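Nucleotidyltransferase-like protein (PDB 3C18) is of unproven function but probably resembles the nucleotidyltransferases, joining a nucleotidyltransferase-like region to a helical substrate-binding-like region and a helix-turn-helix region. Local coordinates at residues Ser11-Tyr16 against Leu42-Arg47; Arg132-Gly137 against Leu207-Leu212. One frame throughout, in Å; residues are numbered along the deposited sequence.

Contact 1 (Ser11-Tyr16 against Leu42-Arg47); sequences SEYAAY and LLVITR
Y13 of the 11-16 segment rests against V44 of the 42-47 strand. Y13 CD1 meets V44 CG1 at 4.0 Å, and the two side chains cross at about a right angle. The methyl comes in obliquely to the ring. V44 CG1 lies anti to its own backbone N (chi1 -178°), and this swings that branch up to the tyrosine. The CA atoms of Y13 and V44 are 7.7 Å apart, the closest pair of the two segments. This is the tighter, apolar part of the contact, with V44 buried. Y13 OH is hydrogen-bonded to K56 NZ.

The Y16 end is looser: the tyrosine is exposed, while T46 beneath it is buried. Y16 CE2 comes within 4.1 Å of T46 OG1, which sits at the ring edge near its plane. This is a van der Waals touch; the polar partner of T46 OG1 is D48 N. In all, the two segments bury only 134 Å².

Helix 2-15 lies over one face of the mixed sheet, where strands 63-71 and 19-26 flank the contact: L67 and I22 also touch Y13, and L69 and T19 touch V44. I45, on the other side of the strand from V44, meets Y103 and L104 of helix 103-110.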
ATOM      1  N   SER A  11     -18.255  23.679 -16.959  1.00 33.44           N
ATOM      2  CA  SER A  11     -18.736  23.768 -18.360  1.00 33.39           C
ATOM      3  C   SER A  11     -17.670  23.426 -19.380  1.00 32.01           C
ATOM      4  O   SER A  11     -17.935  22.742 -20.348  1.00 31.76           O
ATOM      5  CB  SER A  11     -19.376  25.129 -18.691  1.00 33.66           C
ATOM      6  OG  SER A  11     -20.732  25.143 -18.262  1.00 40.11           O
ATOM      7  N   GLU A  12     -16.453  23.866 -19.128  1.00 30.94           N
ATOM      8  CA  GLU A  12     -15.370  23.690 -20.108  1.00 30.59           C
ATOM      9  C   GLU A  12     -15.021  22.180 -20.203  1.00 31.57           C
ATOM     10  O   GLU A  12     -14.570  21.686 -21.240  1.00 32.86           O
ATOM     11  CB  GLU A  12     -14.148  24.544 -19.719  1.00 29.80           C
ATOM     12  N   TYR A  13     -15.302  21.461 -19.112  1.00 32.46           N
ATOM     13  CA  TYR A  13     -15.034  20.017 -19.003  1.00 28.07           C
ATOM     14  C   TYR A  13     -16.054  19.229 -19.783  1.00 28.90           C
ATOM     15  O   TYR A  13     -15.713  18.287 -20.520  1.00 31.74           O
ATOM     16  CB  TYR A  13     -14.971  19.549 -17.544  1.00 28.61           C
ATOM     17  CG  TYR A  13     -13.723  20.049 -16.826  1.00 24.80           C
ATOM     18  CD1 TYR A  13     -12.536  19.351 -16.879  1.00 29.42           C
ATOM     19  CD2 TYR A  13     -13.734  21.256 -16.122  1.00 30.58           C
ATOM     20  CE1 TYR A  13     -11.381  19.830 -16.214  1.00 21.72           C
ATOM     21  CE2 TYR A  13     -12.601  21.735 -15.464  1.00 26.44           C
ATOM     22  CZ  TYR A  13     -11.424  21.020 -15.518  1.00 30.71           C
ATOM     23  OH  TYR A  13     -10.277  21.520 -14.901  1.00 26.02           O
ATOM     24  N   ALA A  14     -17.308  19.627 -19.642  1.00 25.87           N
ATOM     25  CA  ALA A  14     -18.386  18.985 -20.365  1.00 27.73           C
ATOM     26  C   ALA A  14     -18.167  19.158 -21.848  1.00 28.99           C
ATOM     27  O   ALA A  14     -18.568  18.324 -22.645  1.00 34.33           O
ATOM     28  CB  ALA A  14     -19.751  19.554 -19.957  1.00 29.05           C
ATOM     29  N   ALA A  15     -17.477  20.224 -22.208  1.00 31.56           N
ATOM     30  CA  ALA A  15     -17.247  20.562 -23.638  1.00 32.95           C
ATOM     31  C   ALA A  15     -16.166  19.676 -24.249  1.00 35.22           C
ATOM     32  O   ALA A  15     -16.184  19.368 -25.439  1.00 38.41           O
ATOM     33  CB  ALA A  15     -16.865  22.040 -23.807  1.00 28.79           C
ATOM     34  N   TYR A  16     -15.195  19.301 -23.435  1.00 36.89           N
ATOM     35  CA  TYR A  16     -14.090  18.441 -23.899  1.00 36.27           C
ATOM     36  C   TYR A  16     -14.696  17.077 -24.174  1.00 38.64           C
ATOM     37  O   TYR A  16     -15.325  16.464 -23.298  1.00 37.47           O
ATOM     38  CB  TYR A  16     -12.986  18.343 -22.872  1.00 36.82           C
ATOM     39  CG  TYR A  16     -11.786  17.531 -23.306  1.00 30.81           C
ATOM     40  CD1 TYR A  16     -11.024  17.894 -24.393  1.00 39.88           C
ATOM     41  CD2 TYR A  16     -11.393  16.434 -22.588  1.00 41.27           C
ATOM     42  CE1 TYR A  16      -9.892  17.164 -24.750  1.00 39.23           C
ATOM     43  CE2 TYR A  16     -10.276  15.702 -22.932  1.00 43.52           C
ATOM     44  CZ  TYR A  16      -9.532  16.069 -24.005  1.00 45.26           C
ATOM     45  OH  TYR A  16      -8.431  15.306 -24.336  1.00 58.51           O
ATOM     46  N   LEU A  42     -16.389  18.148  -7.108  1.00 28.02           N
ATOM     47  CA  LEU A  42     -16.753  17.756  -8.444  1.00 28.51           C
ATOM     48  C   LEU A  42     -15.825  16.647  -8.875  1.00 26.33           C
ATOM     49  O   LEU A  42     -14.621  16.747  -8.742  1.00 28.02           O
ATOM     50  CB  LEU A  42     -16.593  18.925  -9.415  1.00 29.75           C
ATOM     51  CG  LEU A  42     -17.588  20.070  -9.378  1.00 30.28           C
ATOM     52  CD1 LEU A  42     -17.094  21.205 -10.274  1.00 27.20           C
ATOM     53  CD2 LEU A  42     -18.974  19.593  -9.801  1.00 35.11           C
ATOM     54  N   LEU A  43     -16.414  15.597  -9.416  1.00 30.44           N
ATOM     55  CA  LEU A  43     -15.672  14.461  -9.934  1.00 29.15           C
ATOM     56  C   LEU A  43     -15.884  14.376 -11.411  1.00 27.63           C
ATOM     57  O   LEU A  43     -16.995  14.146 -11.892  1.00 31.02           O
ATOM     58  CB  LEU A  43     -16.106  13.151  -9.257  1.00 32.02           C
ATOM     59  CG  LEU A  43     -15.532  11.870  -9.875  1.00 27.00           C
ATOM     60  CD1 LEU A  43     -14.019  11.744  -9.565  1.00 19.23           C
ATOM     61  CD2 LEU A  43     -16.312  10.644  -9.382  1.00 25.54           C
ATOM     62  N   VAL A  44     -14.798  14.599 -12.128  1.00 27.42           N
ATOM     63  CA  VAL A  44     -14.805  14.598 -13.592  1.00 27.21           C
ATOM     64  C   VAL A  44     -14.121  13.340 -14.073  1.00 28.59           C
ATOM     65  O   VAL A  44     -12.964  13.118 -13.775  1.00 25.56           O
ATOM     66  CB  VAL A  44     -14.044  15.859 -14.158  1.00 31.29           C
ATOM     67  CG1 VAL A  44     -14.085  15.890 -15.656  1.00 25.36           C
ATOM     68  CG2 VAL A  44     -14.647  17.173 -13.569  1.00 22.33           C
ATOM     69  N   ILE A  45     -14.867  12.489 -14.785  1.00 30.44           N
ATOM     70  CA  ILE A  45     -14.296  11.274 -15.377  1.00 27.79           C
ATOM     71  C   ILE A  45     -14.034  11.516 -16.855  1.00 29.54           C
ATOM     72  O   ILE A  45     -14.908  11.951 -17.612  1.00 27.28           O
ATOM     73  CB  ILE A  45     -15.134  10.028 -15.176  1.00 29.92           C
ATOM     74  CG1 ILE A  45     -15.409   9.815 -13.681  1.00 33.41           C
ATOM     75  CG2 ILE A  45     -14.335   8.782 -15.681  1.00 24.71           C
ATOM     76  CD1 ILE A  45     -16.611  10.599 -13.158  1.00 39.70           C
ATOM     77  N   THR A  46     -12.810  11.194 -17.237  1.00 28.99           N
ATOM     78  CA  THR A  46     -12.283  11.544 -18.530  1.00 29.99           C
ATOM     79  C   THR A  46     -11.398  10.461 -19.152  1.00 32.72           C
ATOM     80  O   THR A  46     -10.803   9.633 -18.450  1.00 30.82           O
ATOM     81  CB  THR A  46     -11.447  12.850 -18.354  1.00 30.54           C
ATOM     82  OG1 THR A  46     -11.047  13.351 -19.621  1.00 32.63           O
ATOM     83  CG2 THR A  46     -10.250  12.610 -17.521  1.00 25.93           C
ATOM     84  N   ARG A  47     -11.337  10.476 -20.483  1.00 32.54           N
ATOM     85  CA  ARG A  47     -10.458   9.603 -21.242  1.00 32.97           C
ATOM     86  C   ARG A  47      -9.296  10.381 -21.778  1.00 34.84           C
ATOM     87  O   ARG A  47      -8.516   9.901 -22.585  1.00 37.95           O
ATOM     88  CB  ARG A  47     -11.185   8.934 -22.390  1.00 32.37           C
ATOM     89  CG  ARG A  47     -12.170   7.935 -21.954  1.00 29.77           C
ATOM     90  CD  ARG A  47     -12.871   7.307 -23.132  1.00 41.82           C
ATOM     91  NE  ARG A  47     -13.969   6.492 -22.658  1.00 45.99           N
ATOM     92  CZ  ARG A  47     -14.901   5.951 -23.435  1.00 54.42           C
ATOM     93  NH1 ARG A  47     -14.869   6.145 -24.741  1.00 56.51           N
ATOM     94  NH2 ARG A  47     -15.873   5.217 -22.898  1.00 60.61           N
TER

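Contact 2 (Arg132-Gly137 against Leu207-Leu212); sequences RRFQDG and LALIGL
R133 NH2 donates to D136 OD2 at 2.7 Å, in a salt bridge within one helix, three residues apart. It lies off the interface that F134 makes with L209, on the side where R133 and D136 meet helix 146-167. The bond is moderately bent (149° at the hydrogen). D136 OD2 lies close to the guanidinium plane, while the nitrogen comes from above the carboxylate plane. R133 NE is hydrogen-bonded to H152 ND1, so the arginine has a partner on helix 146-167 as well.

Between the two segments the contact is made by F134, G137, L209 and L212, all buried. The F134 side chain leaves its helix with CG anti to the backbone N (chi1 167°), and this brings the end of the ring nearer to the 207-212 segment. F134 CE1 lies 3.9 Å from L209 CD2, and F134 CD1 lies 3.7 Å from L212 CB. The latter carbon approaches the ring obliquely. The backbone oxygen of L209 sits at the ring edge, 3.6 Å from F134 CE1, where the slightly positive ring hydrogens would probably suit it. L209 CD2 also comes to 4.1 Å from G137 C, against bare backbone. With an alanine in place of F134, L209 and L212 would probably lose the ring they pack on, leaving a gap between the segments.

The segments run roughly antiparallel, their axes 142° apart in direction and 10.9 Å at closest approach. E213 and L216 of helix 201-218 lie against F134 too, and V153 of helix 146-167 touches L209. No hydrogen bond crosses between the segments. The join is therefore apolar packing inside the helical YgxA-like region, with the polar bonds of R133 made away from it.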
ATOM      1  N   ARG A 132       1.017 -13.091   4.605  1.00 29.40           N
ATOM      2  CA  ARG A 132       2.302 -12.401   4.796  1.00 31.03           C
ATOM      3  C   ARG A 132       2.422 -11.838   6.194  1.00 26.62           C
ATOM      4  O   ARG A 132       3.473 -11.929   6.845  1.00 27.32           O
ATOM      5  CB  ARG A 132       2.451 -11.278   3.774  1.00 33.22           C
ATOM      6  CG  ARG A 132       3.766 -10.574   3.822  1.00 50.90           C
ATOM      7  CD  ARG A 132       4.916 -11.454   3.247  1.00 67.59           C
ATOM      8  NE  ARG A 132       4.708 -11.829   1.838  1.00 75.16           N
ATOM      9  CZ  ARG A 132       5.121 -11.104   0.796  1.00 75.02           C
ATOM     10  NH1 ARG A 132       5.748  -9.952   0.999  1.00 79.14           N
ATOM     11  NH2 ARG A 132       4.904 -11.527  -0.450  1.00 66.94           N
ATOM     12  N   ARG A 133       1.339 -11.275   6.701  1.00 26.47           N
ATOM     13  CA  ARG A 133       1.358 -10.736   8.081  1.00 24.51           C
ATOM     14  C   ARG A 133       1.502 -11.859   9.110  1.00 26.51           C
ATOM     15  O   ARG A 133       2.232 -11.745  10.112  1.00 27.20           O
ATOM     16  CB  ARG A 133       0.130  -9.856   8.366  1.00 26.45           C
ATOM     17  CG  ARG A 133       0.064  -8.588   7.538  1.00 26.12           C
ATOM     18  CD  ARG A 133       1.036  -7.484   7.965  1.00 32.13           C
ATOM     19  NE  ARG A 133       2.428  -7.764   7.626  1.00 31.67           N
ATOM     20  CZ  ARG A 133       2.944  -7.669   6.400  1.00 40.23           C
ATOM     21  NH1 ARG A 133       2.195  -7.300   5.385  1.00 43.14           N
ATOM     22  NH2 ARG A 133       4.205  -7.991   6.184  1.00 39.43           N
ATOM     23  N   PHE A 134       0.846 -12.968   8.834  1.00 27.38           N
ATOM     24  CA  PHE A 134       0.919 -14.158   9.712  1.00 26.93           C
ATOM     25  C   PHE A 134       2.357 -14.690   9.756  1.00 27.78           C
ATOM     26  O   PHE A 134       2.933 -14.965  10.788  1.00 28.17           O
ATOM     27  CB  PHE A 134      -0.058 -15.241   9.253  1.00 28.57           C
ATOM     28  CG  PHE A 134       0.183 -16.579   9.891  1.00 29.45           C
ATOM     29  CD1 PHE A 134      -0.244 -16.834  11.188  1.00 25.87           C
ATOM     30  CD2 PHE A 134       0.822 -17.583   9.199  1.00 28.29           C
ATOM     31  CE1 PHE A 134       0.002 -18.044  11.772  1.00 24.98           C
ATOM     32  CE2 PHE A 134       1.050 -18.801   9.783  1.00 34.39           C
ATOM     33  CZ  PHE A 134       0.630 -19.025  11.082  1.00 35.02           C
ATOM     34  N   GLN A 135       2.963 -14.799   8.602  1.00 27.43           N
ATOM     35  CA  GLN A 135       4.342 -15.324   8.528  1.00 28.63           C
ATOM     36  C   GLN A 135       5.323 -14.437   9.249  1.00 27.88           C
ATOM     37  O   GLN A 135       6.237 -14.908   9.930  1.00 31.12           O
ATOM     38  CB  GLN A 135       4.748 -15.529   7.066  1.00 29.26           C
ATOM     39  CG  GLN A 135       3.993 -16.730   6.478  1.00 33.37           C
ATOM     40  CD  GLN A 135       4.214 -16.900   4.984  1.00 41.36           C
ATOM     41  OE1 GLN A 135       4.635 -15.965   4.281  1.00 45.77           O
ATOM     42  NE2 GLN A 135       3.896 -18.091   4.488  1.00 39.26           N
ATOM     43  N   ASP A 136       5.122 -13.136   9.152  1.00 27.96           N
ATOM     44  CA  ASP A 136       6.068 -12.193   9.756  1.00 30.61           C
ATOM     45  C   ASP A 136       5.879 -12.280  11.244  1.00 29.32           C
ATOM     46  O   ASP A 136       6.828 -12.225  12.023  1.00 31.03           O
ATOM     47  CB  ASP A 136       5.816 -10.739   9.328  1.00 31.70           C
ATOM     48  CG  ASP A 136       6.332 -10.430   7.939  1.00 44.06           C
ATOM     49  OD1 ASP A 136       6.894 -11.325   7.277  1.00 61.36           O
ATOM     50  OD2 ASP A 136       6.165  -9.279   7.516  1.00 47.44           O
ATOM     51  N   GLY A 137       4.609 -12.356  11.626  1.00 28.78           N
ATOM     52  CA  GLY A 137       4.212 -12.431  13.024  1.00 25.50           C
ATOM     53  C   GLY A 137       4.802 -13.640  13.713  1.00 28.50           C
ATOM     54  O   GLY A 137       5.264 -13.581  14.847  1.00 24.28           O
ATOM     55  N   LEU A 207      -1.347 -17.508  21.268  1.00 28.06           N
ATOM     56  CA  LEU A 207      -2.732 -17.991  21.108  1.00 27.62           C
ATOM     57  C   LEU A 207      -3.383 -17.440  19.820  1.00 28.76           C
ATOM     58  O   LEU A 207      -4.099 -18.140  19.088  1.00 27.39           O
ATOM     59  CB  LEU A 207      -3.555 -17.581  22.312  1.00 29.49           C
ATOM     60  CG  LEU A 207      -3.309 -18.370  23.589  1.00 35.98           C
ATOM     61  CD1 LEU A 207      -4.360 -17.927  24.598  1.00 39.59           C
ATOM     62  CD2 LEU A 207      -3.388 -19.872  23.334  1.00 34.53           C
ATOM     63  N   ALA A 208      -3.068 -16.186  19.517  1.00 28.53           N
ATOM     64  CA  ALA A 208      -3.565 -15.554  18.293  1.00 25.68           C
ATOM     65  C   ALA A 208      -2.934 -16.209  17.095  1.00 27.06           C
ATOM     66  O   ALA A 208      -3.584 -16.393  16.077  1.00 25.13           O
ATOM     67  CB  ALA A 208      -3.315 -14.045  18.301  1.00 26.90           C
ATOM     68  N   LEU A 209      -1.675 -16.620  17.195  1.00 25.92           N
ATOM     69  CA  LEU A 209      -1.040 -17.264  16.029  1.00 27.40           C
ATOM     70  C   LEU A 209      -1.688 -18.642  15.793  1.00 29.86           C
ATOM     71  O   LEU A 209      -1.872 -19.107  14.657  1.00 30.48           O
ATOM     72  CB  LEU A 209       0.495 -17.406  16.193  1.00 28.42           C
ATOM     73  CG  LEU A 209       1.341 -16.129  16.080  1.00 23.76           C
ATOM     74  CD1 LEU A 209       2.751 -16.249  16.709  1.00 24.47           C
ATOM     75  CD2 LEU A 209       1.371 -15.712  14.587  1.00 15.20           C
ATOM     76  N   ILE A 210      -2.009 -19.325  16.876  1.00 31.16           N
ATOM     77  CA  ILE A 210      -2.627 -20.662  16.774  1.00 32.20           C
ATOM     78  C   ILE A 210      -3.931 -20.532  15.995  1.00 33.37           C
ATOM     79  O   ILE A 210      -4.150 -21.213  15.003  1.00 32.73           O
ATOM     80  CB  ILE A 210      -2.958 -21.258  18.143  1.00 35.66           C
ATOM     81  CG1 ILE A 210      -1.667 -21.602  18.892  1.00 36.04           C
ATOM     82  CG2 ILE A 210      -3.827 -22.493  18.003  1.00 35.19           C
ATOM     83  CD1 ILE A 210      -0.637 -22.147  18.009  1.00 34.64           C
ATOM     84  N   GLY A 211      -4.750 -19.598  16.453  1.00 32.13           N
ATOM     85  CA  GLY A 211      -6.067 -19.343  15.866  1.00 31.92           C
ATOM     86  C   GLY A 211      -5.969 -18.908  14.445  1.00 31.61           C
ATOM     87  O   GLY A 211      -6.720 -19.349  13.590  1.00 35.61           O
ATOM     88  N   LEU A 212      -5.011 -18.029  14.174  1.00 32.73           N
ATOM     89  CA  LEU A 212      -4.783 -17.562  12.802  1.00 30.76           C
ATOM     90  C   LEU A 212      -4.418 -18.703  11.876  1.00 34.54           C
ATOM     91  O   LEU A 212      -4.788 -18.710  10.671  1.00 32.96           O
ATOM     92  CB  LEU A 212      -3.648 -16.530  12.715  1.00 33.28           C
ATOM     93  CG  LEU A 212      -3.952 -15.056  12.974  1.00 34.17           C
ATOM     94  CD1 LEU A 212      -2.652 -14.242  13.252  1.00 28.64           C
ATOM     95  CD2 LEU A 212      -4.699 -14.482  11.807  1.00 25.70           C
TER

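In the fold
Contacts 1 and 2 belong to different parts of the chain and do not touch. Their centres are 47 Å apart, on opposite sides of the chain's centre, and their nearest atoms are about 29 Å apart. The two follow one another along the chain. Contact 1 joins a helix to a sheet in the nucleotidyltransferase-like region, while contact 2 joins two helices in the YgxA-like substrate-binding region. Both cross between segments without a hydrogen bond, but contact 2 is wholly buried and contact 1 partly so. By analogy with nucleotidyltransferases, any catalytic site would be expected in the region of contact 1, with contact 2 in a separate helical part.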